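Local structure of aldehyde dehydrogenase (Burkholderia cenocepacia, 4O6R) at residues L77-A82 and A115-F120; L90-S95 and D104-D109; V377-A382 and T397-G402. The protein probably oxidises aldehydes to carboxylic acids with NAD+ or NADP+ as cofactor, and can bind AMP. All coordinates share one frame; numbering follows the deposited sequence.

Contact 1 (L77-A82 and A115-F120); sequences LRLADA and ACFRYF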
loop_
_atom_site.group_PDB
_atom_site.type_symbol
_atom_site.label_atom_id
_atom_site.label_comp_id
_atom_site.label_asym_id
_atom_site.label_seq_id
_atom_site.Cartn_x
_atom_site.Cartn_y
_atom_site.Cartn_z
ATOM N N LEU A 77 -18.374 8.647 12.339
ATOM C CA LEU A 77 -18.597 7.668 13.391
ATOM C C LEU A 77 -19.859 8.002 14.193
ATOM O O LEU A 77 -20.677 7.109 14.483
ATOM C CB LEU A 77 -17.396 7.560 14.333
ATOM C CG LEU A 77 -16.116 6.989 13.719
ATOM C CD1 LEU A 77 -15.003 6.982 14.769
ATOM C CD2 LEU A 77 -16.331 5.576 13.203
ATOM N N ARG A 78 -19.990 9.258 14.599
ATOM C CA ARG A 78 -21.194 9.694 15.289
ATOM C C ARG A 78 -22.449 9.506 14.447
ATOM O O ARG A 78 -23.498 9.176 14.997
ATOM C CB ARG A 78 -21.135 11.180 15.663
ATOM C CG ARG A 78 -20.337 11.503 16.900
ATOM C CD ARG A 78 -20.323 13.022 17.085
ATOM N NE ARG A 78 -19.207 13.417 17.896
ATOM C CZ ARG A 78 -19.128 13.242 19.204
ATOM N NH1 ARG A 78 -20.115 12.666 19.872
ATOM N NH2 ARG A 78 -18.037 13.645 19.853
ATOM N N LEU A 79 -22.361 9.800 13.145
ATOM C CA LEU A 79 -23.504 9.614 12.249
ATOM C C LEU A 79 -23.976 8.154 12.249
ATOM O O LEU A 79 -25.192 7.881 12.333
ATOM C CB LEU A 79 -23.185 10.032 10.830
ATOM C CG LEU A 79 -24.344 9.886 9.826
ATOM C CD1 LEU A 79 -25.546 10.715 10.218
ATOM C CD2 LEU A 79 -23.846 10.276 8.450
ATOM N N ALA A 80 -23.012 7.231 12.171
ATOM C CA ALA A 80 -23.326 5.808 12.169
ATOM C C ALA A 80 -24.091 5.425 13.426
ATOM O O ALA A 80 -25.096 4.681 13.380
ATOM C CB ALA A 80 -22.066 4.982 12.058
ATOM N N ASP A 81 -23.629 5.939 14.555
ATOM C CA ASP A 81 -24.315 5.652 15.816
ATOM C C ASP A 81 -25.711 6.220 15.822
ATOM O O ASP A 81 -26.637 5.570 16.296
ATOM C CB ASP A 81 -23.548 6.224 17.008
ATOM C CG ASP A 81 -22.295 5.431 17.340
ATOM O OD1 ASP A 81 -22.170 4.249 16.932
ATOM O OD2 ASP A 81 -21.443 5.994 18.053
ATOM N N ALA A 82 -25.864 7.438 15.328
ATOM C CA ALA A 82 -27.190 8.103 15.310
ATOM C C ALA A 82 -28.190 7.342 14.413
ATOM O O ALA A 82 -29.385 7.208 14.724
ATOM C CB ALA A 82 -27.044 9.539 14.840
ATOM N N ALA A 115 -23.152 0.724 8.804
ATOM C CA ALA A 115 -21.873 0.041 8.654
ATOM C C ALA A 115 -20.958 0.768 7.689
ATOM O O ALA A 115 -19.757 0.877 7.927
ATOM C CB ALA A 115 -22.084 -1.387 8.179
ATOM N N CYS A 116 -21.519 1.279 6.605
ATOM C CA CYS A 116 -20.720 1.976 5.605
ATOM C C CYS A 116 -20.231 3.329 6.117
ATOM O O CYS A 116 -19.072 3.649 5.950
ATOM C CB CYS A 116 -21.498 2.132 4.302
ATOM S SG CYS A 116 -20.506 2.799 2.930
ATOM N N PHE A 117 -21.104 4.118 6.769
ATOM C CA PHE A 117 -20.643 5.355 7.363
ATOM C C PHE A 117 -19.583 5.038 8.436
ATOM O O PHE A 117 -18.608 5.762 8.536
ATOM C CB PHE A 117 -21.787 6.169 7.960
ATOM C CG PHE A 117 -22.530 7.017 6.947
ATOM C CD1 PHE A 117 -21.878 8.007 6.227
ATOM C CD2 PHE A 117 -23.896 6.848 6.752
ATOM C CE1 PHE A 117 -22.575 8.795 5.323
ATOM C CE2 PHE A 117 -24.589 7.647 5.845
ATOM C CZ PHE A 117 -23.919 8.626 5.136
ATOM N N ARG A 118 -19.774 3.975 9.220
ATOM C CA ARG A 118 -18.807 3.662 10.268
ATOM C C ARG A 118 -17.459 3.287 9.648
ATOM O O ARG A 118 -16.436 3.781 10.092
ATOM C CB ARG A 118 -19.301 2.578 11.206
ATOM C CG ARG A 118 -18.293 2.210 12.276
ATOM C CD ARG A 118 -18.912 1.324 13.336
ATOM N NE ARG A 118 -20.013 1.996 14.026
ATOM C CZ ARG A 118 -21.295 1.638 13.975
ATOM N NH1 ARG A 118 -21.690 0.596 13.258
ATOM N NH2 ARG A 118 -22.195 2.329 14.694
ATOM N N TYR A 119 -17.479 2.458 8.597
ATOM C CA TYR A 119 -16.237 2.097 7.889
ATOM C C TYR A 119 -15.482 3.365 7.471
ATOM O O TYR A 119 -14.298 3.508 7.746
ATOM C CB TYR A 119 -16.533 1.221 6.673
ATOM C CG TYR A 119 -15.306 0.823 5.901
ATOM C CD1 TYR A 119 -14.613 -0.334 6.219
ATOM C CD2 TYR A 119 -14.836 1.600 4.850
ATOM C CE1 TYR A 119 -13.504 -0.735 5.506
ATOM C CE2 TYR A 119 -13.715 1.194 4.109
ATOM C CZ TYR A 119 -13.046 0.036 4.457
ATOM O OH TYR A 119 -11.922 -0.377 3.746
ATOM N N PHE A 120 -16.181 4.272 6.788
ATOM C CA PHE A 120 -15.565 5.496 6.312
ATOM C C PHE A 120 -15.153 6.476 7.386
ATOM O O PHE A 120 -14.155 7.173 7.226
ATOM C CB PHE A 120 -16.357 6.140 5.155
ATOM C CG PHE A 120 -16.156 5.394 3.899
ATOM C CD1 PHE A 120 -14.959 5.486 3.253
ATOM C CD2 PHE A 120 -17.054 4.417 3.503
ATOM C CE1 PHE A 120 -14.678 4.707 2.168
ATOM C CE2 PHE A 120 -16.793 3.655 2.381
ATOM C CZ PHE A 120 -15.602 3.802 1.710
HETATM O O HOH W 1 -19.576 4.577 15.048
#
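Leu79, Ala80 and Phe117 form the apolar seam of an almost antiparallel helix pair, helices 69-85 and 102-123, in the helical region near the start of the aldehyde dehydrogenase chain. The axes come within 7.8 Å at an angle of 162°, close enough that a small residue such as Ala80 fits well between them. One methyl of Leu79 does most of the work on the buried side: CD2 sits 3.5 Å from the centroid of the Phe117 ring and almost on its normal, a CH-pi contact that presents the methyl squarely to all six ring carbons. Beyond this seam, Leu195 and Met196 of helix 187-199 pack on Leu79.

Arg118 takes the other flank. A bend at chi3 (-62°) turns its guanidinium back across the neighbouring helix, where Ala80 CB lies over one face, 3.7 Å from NH2. The same NH2 forms a salt bridge with Asp81 OD1 at 2.9 Å, meeting this oxygen on its anti side. NH2 also pairs with Glu84, one helical turn further on. A water accepts from Arg118 NE (2.8 Å) and donates to Leu77 O (2.8 Å). Leu77 CD2 lies against Arg118 O, and both residues also pack on a second subunit. With two acidic partners and a water at its edge, the guanidinium is probably held as a cation while its aliphatic stem remains apolar packing surface.

Contact 2 (L90-S95 and D104-D109); sequences LAQLES and DSRALD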
loop_
_atom_site.group_PDB
_atom_site.type_symbol
_atom_site.label_atom_id
_atom_site.label_comp_id
_atom_site.label_asym_id
_atom_site.label_seq_id
_atom_site.Cartn_x
_atom_site.Cartn_y
_atom_site.Cartn_z
ATOM N N LEU A 90 -36.092 5.137 10.839
ATOM C CA LEU A 90 -35.504 5.165 9.509
ATOM C C LEU A 90 -36.046 4.019 8.645
ATOM O O LEU A 90 -36.350 4.211 7.485
ATOM C CB LEU A 90 -33.969 5.104 9.543
ATOM C CG LEU A 90 -33.228 6.407 9.839
ATOM C CD1 LEU A 90 -31.771 6.175 10.090
ATOM C CD2 LEU A 90 -33.362 7.381 8.691
ATOM N N ALA A 91 -36.166 2.842 9.245
ATOM C CA ALA A 91 -36.679 1.683 8.550
ATOM C C ALA A 91 -38.133 1.916 8.103
ATOM O O ALA A 91 -38.487 1.612 6.963
ATOM C CB ALA A 91 -36.586 0.451 9.436
ATOM N N GLN A 92 -38.960 2.414 9.021
ATOM C CA GLN A 92 -40.333 2.742 8.694
ATOM C C GLN A 92 -40.413 3.745 7.546
ATOM O O GLN A 92 -41.218 3.565 6.630
ATOM C CB GLN A 92 -41.080 3.276 9.916
ATOM C CG GLN A 92 -41.351 2.232 10.986
ATOM C CD GLN A 92 -42.450 1.246 10.594
ATOM O OE1 GLN A 92 -43.357 1.579 9.838
ATOM N NE2 GLN A 92 -42.400 0.048 11.162
ATOM N N LEU A 93 -39.598 4.795 7.587
ATOM C CA LEU A 93 -39.658 5.849 6.560
ATOM C C LEU A 93 -39.213 5.309 5.202
ATOM O O LEU A 93 -39.881 5.520 4.170
ATOM C CB LEU A 93 -38.813 7.060 6.965
ATOM C CG LEU A 93 -38.824 8.271 6.033
ATOM C CD1 LEU A 93 -40.222 8.820 5.888
ATOM C CD2 LEU A 93 -37.917 9.371 6.580
ATOM N N GLU A 94 -38.115 4.563 5.210
ATOM C CA GLU A 94 -37.605 3.926 3.984
ATOM C C GLU A 94 -38.649 2.982 3.364
ATOM O O GLU A 94 -38.918 3.063 2.160
ATOM C CB GLU A 94 -36.267 3.190 4.263
ATOM C CG GLU A 94 -35.552 2.616 3.032
ATOM C CD GLU A 94 -34.881 3.654 2.138
ATOM O OE1 GLU A 94 -35.273 4.837 2.142
ATOM O OE2 GLU A 94 -33.959 3.276 1.363
ATOM N N SER A 95 -39.259 2.117 4.180
ATOM C CA SER A 95 -40.320 1.211 3.707
ATOM C C SER A 95 -41.536 1.944 3.141
ATOM O O SER A 95 -42.103 1.518 2.149
ATOM C CB SER A 95 -40.776 0.230 4.803
ATOM O OG SER A 95 -39.730 -0.697 5.098
ATOM N N ASP A 104 -36.804 -5.961 5.670
ATOM C CA ASP A 104 -35.581 -5.687 4.893
ATOM C C ASP A 104 -34.990 -4.318 5.262
ATOM O O ASP A 104 -33.757 -4.153 5.354
ATOM C CB ASP A 104 -35.844 -5.635 3.373
ATOM C CG ASP A 104 -36.132 -6.990 2.744
ATOM O OD1 ASP A 104 -35.836 -8.050 3.326
ATOM O OD2 ASP A 104 -36.664 -6.965 1.589
ATOM N N SER A 105 -35.841 -3.318 5.462
ATOM C CA SER A 105 -35.312 -2.025 5.855
ATOM C C SER A 105 -34.713 -2.113 7.260
ATOM O O SER A 105 -33.716 -1.486 7.516
ATOM C CB SER A 105 -36.324 -0.898 5.717
ATOM O OG SER A 105 -37.465 -1.174 6.463
ATOM N N ARG A 106 -35.293 -2.921 8.144
ATOM C CA ARG A 106 -34.709 -3.157 9.465
ATOM C C ARG A 106 -33.400 -3.975 9.421
ATOM O O ARG A 106 -32.439 -3.615 10.092
ATOM C CB ARG A 106 -35.698 -3.881 10.389
ATOM C CG ARG A 106 -36.876 -3.071 10.873
ATOM C CD ARG A 106 -37.936 -4.020 11.416
ATOM N NE ARG A 106 -39.021 -3.317 12.061
ATOM C CZ ARG A 106 -40.164 -3.875 12.429
ATOM N NH1 ARG A 106 -40.404 -5.150 12.163
ATOM N NH2 ARG A 106 -41.093 -3.148 13.037
ATOM N N ALA A 107 -33.367 -5.075 8.664
ATOM C CA ALA A 107 -32.254 -6.024 8.727
ATOM C C ALA A 107 -31.133 -5.684 7.757
ATOM O O ALA A 107 -29.995 -6.090 7.968
ATOM C CB ALA A 107 -32.732 -7.450 8.460
ATOM N N LEU A 108 -31.456 -4.932 6.717
ATOM C CA LEU A 108 -30.526 -4.692 5.650
ATOM C C LEU A 108 -30.298 -3.205 5.379
ATOM O O LEU A 108 -29.157 -2.747 5.522
ATOM C CB LEU A 108 -30.959 -5.445 4.374
ATOM C CG LEU A 108 -30.924 -6.985 4.454
ATOM C CD1 LEU A 108 -31.718 -7.627 3.330
ATOM C CD2 LEU A 108 -29.490 -7.510 4.459
ATOM N N ASP A 109 -31.334 -2.448 4.990
ATOM C CA ASP A 109 -31.152 -1.046 4.604
ATOM C C ASP A 109 -30.466 -0.214 5.720
ATOM O O ASP A 109 -29.435 0.460 5.483
ATOM C CB ASP A 109 -32.459 -0.354 4.192
ATOM C CG ASP A 109 -33.107 -0.929 2.911
ATOM O OD1 ASP A 109 -32.390 -1.360 1.970
ATOM O OD2 ASP A 109 -34.366 -0.915 2.841
HETATM O O HOH W 2 -31.772 1.624 0.998
#
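Ser105 OG lies between two oxygens of the facing helix, 2.7 Å from Ser95 OG and 3.0 Å from Ala91 O. Helices 87-98 and 102-123 are consecutive helices joined by a short turn, and they cross at 111°. Serine suits this crossing because the backbones come close there: the CA atoms of Ala91 and Ser105 are 4.8 Å apart. With chi1 at 57°, the hydroxyl of Ser105 occupies the position between its own N and carbonyl carbon, which directs it at the neighbouring helix. Ser95 OG is also hydrogen-bonded to His100 O, tying the connecting turn into the same polar cluster.

Ala91, equally small, lets Arg106 run past: Ala91 CB meets Arg106 CG at 3.8 Å. Beyond that point the polar ends of Gln92 and Arg106 lie side by side, pointing the same way, their planes 67° apart; each finds its main partner in Glu88.

Deeper in the contact, Glu94 and Asp109 bring two carboxylates near each other, with planes nearly perpendicular and Glu94 OE2 to Asp109 OD2 4.5 Å. Such a buried pair would be costly without compensation, and each has it: Glu94 is bonded to Ser188 OG and to the backbone N of Leu160 in the first turn of helix 159-172, and Asp109 OD2 to His100 ND1. These partners would be expected to ease the electrostatic strain. Asp109 belongs to a pi-type turn in which Asp104 O accepts from the N atoms of both Leu108 and Asp109. A water donates to Glu94 OE2 at 2.8 Å and, more weakly, to Asp109 OD1.

Contact 3 (V377-A382 and T397-G402); sequences VEAKHA and TVLRFG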
loop_
_atom_site.group_PDB
_atom_site.type_symbol
_atom_site.label_atom_id
_atom_site.label_comp_id
_atom_site.label_asym_id
_atom_site.label_seq_id
_atom_site.Cartn_x
_atom_site.Cartn_y
_atom_site.Cartn_z
ATOM N N VAL A 377 -38.846 -17.032 -16.104
ATOM C CA VAL A 377 -39.062 -17.297 -17.514
ATOM C C VAL A 377 -37.900 -18.091 -18.054
ATOM O O VAL A 377 -36.757 -17.653 -17.941
ATOM C CB VAL A 377 -39.136 -15.999 -18.348
ATOM C CG1 VAL A 377 -39.231 -16.318 -19.819
ATOM C CG2 VAL A 377 -40.307 -15.157 -17.913
ATOM N N GLU A 378 -38.185 -19.238 -18.658
ATOM C CA GLU A 378 -37.155 -19.967 -19.350
ATOM C C GLU A 378 -37.067 -19.460 -20.782
ATOM O O GLU A 378 -38.050 -19.549 -21.522
ATOM C CB GLU A 378 -37.391 -21.463 -19.273
ATOM C CG GLU A 378 -36.219 -22.244 -19.835
ATOM C CD GLU A 378 -35.938 -23.577 -19.123
ATOM O OE1 GLU A 378 -36.752 -24.105 -18.326
ATOM O OE2 GLU A 378 -34.866 -24.100 -19.404
ATOM N N ALA A 379 -35.906 -18.920 -21.169
ATOM C CA ALA A 379 -35.759 -18.287 -22.495
ATOM C C ALA A 379 -35.393 -19.288 -23.569
ATOM O O ALA A 379 -34.696 -20.262 -23.309
ATOM C CB ALA A 379 -34.720 -17.194 -22.474
ATOM N N LYS A 380 -35.854 -19.027 -24.785
ATOM C CA LYS A 380 -35.536 -19.886 -25.919
ATOM C C LYS A 380 -34.067 -19.744 -26.301
ATOM O O LYS A 380 -33.450 -20.738 -26.629
ATOM C CB LYS A 380 -36.482 -19.568 -27.087
ATOM C CG LYS A 380 -36.436 -20.504 -28.273
ATOM C CD LYS A 380 -37.380 -19.999 -29.362
ATOM C CE LYS A 380 -37.234 -20.795 -30.655
ATOM N NZ LYS A 380 -37.875 -20.085 -31.794
ATOM N N HIS A 381 -33.499 -18.530 -26.202
ATOM C CA HIS A 381 -32.081 -18.250 -26.529
ATOM C C HIS A 381 -31.463 -17.177 -25.605
ATOM O O HIS A 381 -32.183 -16.255 -25.126
ATOM C CB HIS A 381 -31.932 -17.724 -27.983
ATOM C CG HIS A 381 -32.624 -18.547 -29.041
ATOM N ND1 HIS A 381 -32.178 -19.788 -29.443
ATOM C CD2 HIS A 381 -33.684 -18.259 -29.837
ATOM C CE1 HIS A 381 -32.955 -20.252 -30.401
ATOM N NE2 HIS A 381 -33.878 -19.341 -30.663
ATOM N N ALA A 382 -30.143 -17.248 -25.397
ATOM C CA ALA A 382 -29.392 -16.224 -24.641
ATOM C C ALA A 382 -29.419 -14.807 -25.261
ATOM O O ALA A 382 -29.051 -13.822 -24.606
ATOM C CB ALA A 382 -27.947 -16.636 -24.482
ATOM N N THR A 397 -34.479 -14.759 -15.785
ATOM C CA THR A 397 -34.431 -15.475 -17.039
ATOM C C THR A 397 -33.487 -16.670 -16.935
ATOM O O THR A 397 -32.335 -16.526 -16.529
ATOM C CB THR A 397 -33.995 -14.556 -18.172
ATOM O OG1 THR A 397 -34.902 -13.439 -18.235
ATOM C CG2 THR A 397 -33.998 -15.321 -19.509
ATOM N N VAL A 398 -34.013 -17.844 -17.296
ATOM C CA VAL A 398 -33.284 -19.091 -17.159
ATOM C C VAL A 398 -32.750 -19.531 -18.493
ATOM O O VAL A 398 -33.488 -19.550 -19.505
ATOM C CB VAL A 398 -34.163 -20.209 -16.614
ATOM C CG1 VAL A 398 -33.324 -21.444 -16.280
ATOM C CG2 VAL A 398 -34.913 -19.744 -15.388
ATOM N N LEU A 399 -31.481 -19.934 -18.463
ATOM C CA LEU A 399 -30.767 -20.476 -19.600
ATOM C C LEU A 399 -30.037 -21.747 -19.124
ATOM O O LEU A 399 -29.710 -21.864 -17.941
ATOM C CB LEU A 399 -29.738 -19.456 -20.093
ATOM C CG LEU A 399 -30.278 -18.113 -20.609
ATOM C CD1 LEU A 399 -29.211 -17.050 -20.635
ATOM C CD2 LEU A 399 -30.900 -18.303 -21.969
ATOM N N ARG A 400 -29.812 -22.694 -20.029
ATOM C CA ARG A 400 -29.139 -23.937 -19.693
ATOM C C ARG A 400 -27.823 -24.063 -20.465
ATOM O O ARG A 400 -27.671 -23.463 -21.527
ATOM C CB ARG A 400 -30.040 -25.136 -20.032
ATOM C CG ARG A 400 -31.335 -25.124 -19.246
ATOM C CD ARG A 400 -32.177 -26.326 -19.575
ATOM N NE ARG A 400 -33.497 -26.236 -18.991
ATOM C CZ ARG A 400 -34.168 -27.281 -18.536
ATOM N NH1 ARG A 400 -33.631 -28.496 -18.570
ATOM N NH2 ARG A 400 -35.363 -27.090 -17.997
ATOM N N PHE A 401 -26.907 -24.864 -19.928
ATOM C CA PHE A 401 -25.613 -25.122 -20.554
ATOM C C PHE A 401 -25.116 -26.506 -20.256
ATOM O O PHE A 401 -25.621 -27.176 -19.354
ATOM C CB PHE A 401 -24.567 -24.102 -20.076
ATOM C CG PHE A 401 -24.140 -24.277 -18.631
ATOM C CD1 PHE A 401 -24.907 -23.751 -17.602
ATOM C CD2 PHE A 401 -22.999 -24.999 -18.296
ATOM C CE1 PHE A 401 -24.523 -23.893 -16.273
ATOM C CE2 PHE A 401 -22.604 -25.142 -16.977
ATOM C CZ PHE A 401 -23.372 -24.587 -15.959
ATOM N N GLY A 402 -24.105 -26.920 -21.020
ATOM C CA GLY A 402 -23.554 -28.268 -20.934
ATOM C C GLY A 402 -22.053 -28.424 -20.714
ATOM O O GLY A 402 -21.631 -29.532 -20.401
HETATM O O HOH W 3 -33.536 -21.912 -21.485
#
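Residues 377-378 and 397-398 run parallel as neighbouring strands, Val377 paired with Thr397 and Glu378 with Val398. Val398 N donates to Val377 O at 2.8 Å, and Ala379 N donates to Val398 O at 3.0 Å, so the backbone of Val398 is held through both its polar atoms by residues on the two sides of Glu378.

Glu378 and Val398 project from the same face, and there Glu378 reaches along the sheet to Arg400. With CG anti to the backbone N (chi1 -172°), the Glu378 chain runs out over this face toward Arg400, and the carboxylate lies nearly coplanar with the guanidinium, the planes 22° apart. OE2 receives Arg400 NE through its syn lone pair at 2.6 Å, the strong member of this salt bridge; NH2 adds weak bonds to both oxygens. Arg400 is also bridged to Glu299 and Asp303, and an arginine can serve three acids because its N-H groups fan out in one plane. Leu306 of helix 302-315 covers the aliphatic parts of Glu378, Val398 and Arg400.

The pairing closes a beta-alpha-beta unit, strand 375-378, helix 385-388 and strand 395-401, within the seven-stranded mixed sheet of what is, in this family, the catalytic domain. On the opposite face Val377 and Thr397 project together. Thr397 suits its double task: OG1 is bonded to Val386 O of the crossover helix, while the methyl CG2 packs on Ala379 CB at 3.6 Å. Where the first chain leaves the sheet, Leu399 fills the bend: CD2 lies 4.0 Å from Ala379 CB, and CD1 is 4.1 Å from Ala382 CB.

How the contacts relate
Contacts 1 and 2 share helix 102-123, which meets helix 87-98 near its start and helix 69-85 further along. Their centres are 16 Å apart, and contact 2 is nested within the chain loop that contact 1 closes, so helix 102-123 packs against both helices that precede it. Contact 3 comes much later in the sequence, with its centre about 42 Å from that of contact 1 and 34 Å from that of contact 2. It belongs to the seven-stranded sheet, on the other side of the chain's centre from contact 1. The helices lie on the side of the chain nearer the AMP pocket, whereas the strand pair builds a separate sheet, consistent with the domain division of aldehyde dehydrogenases.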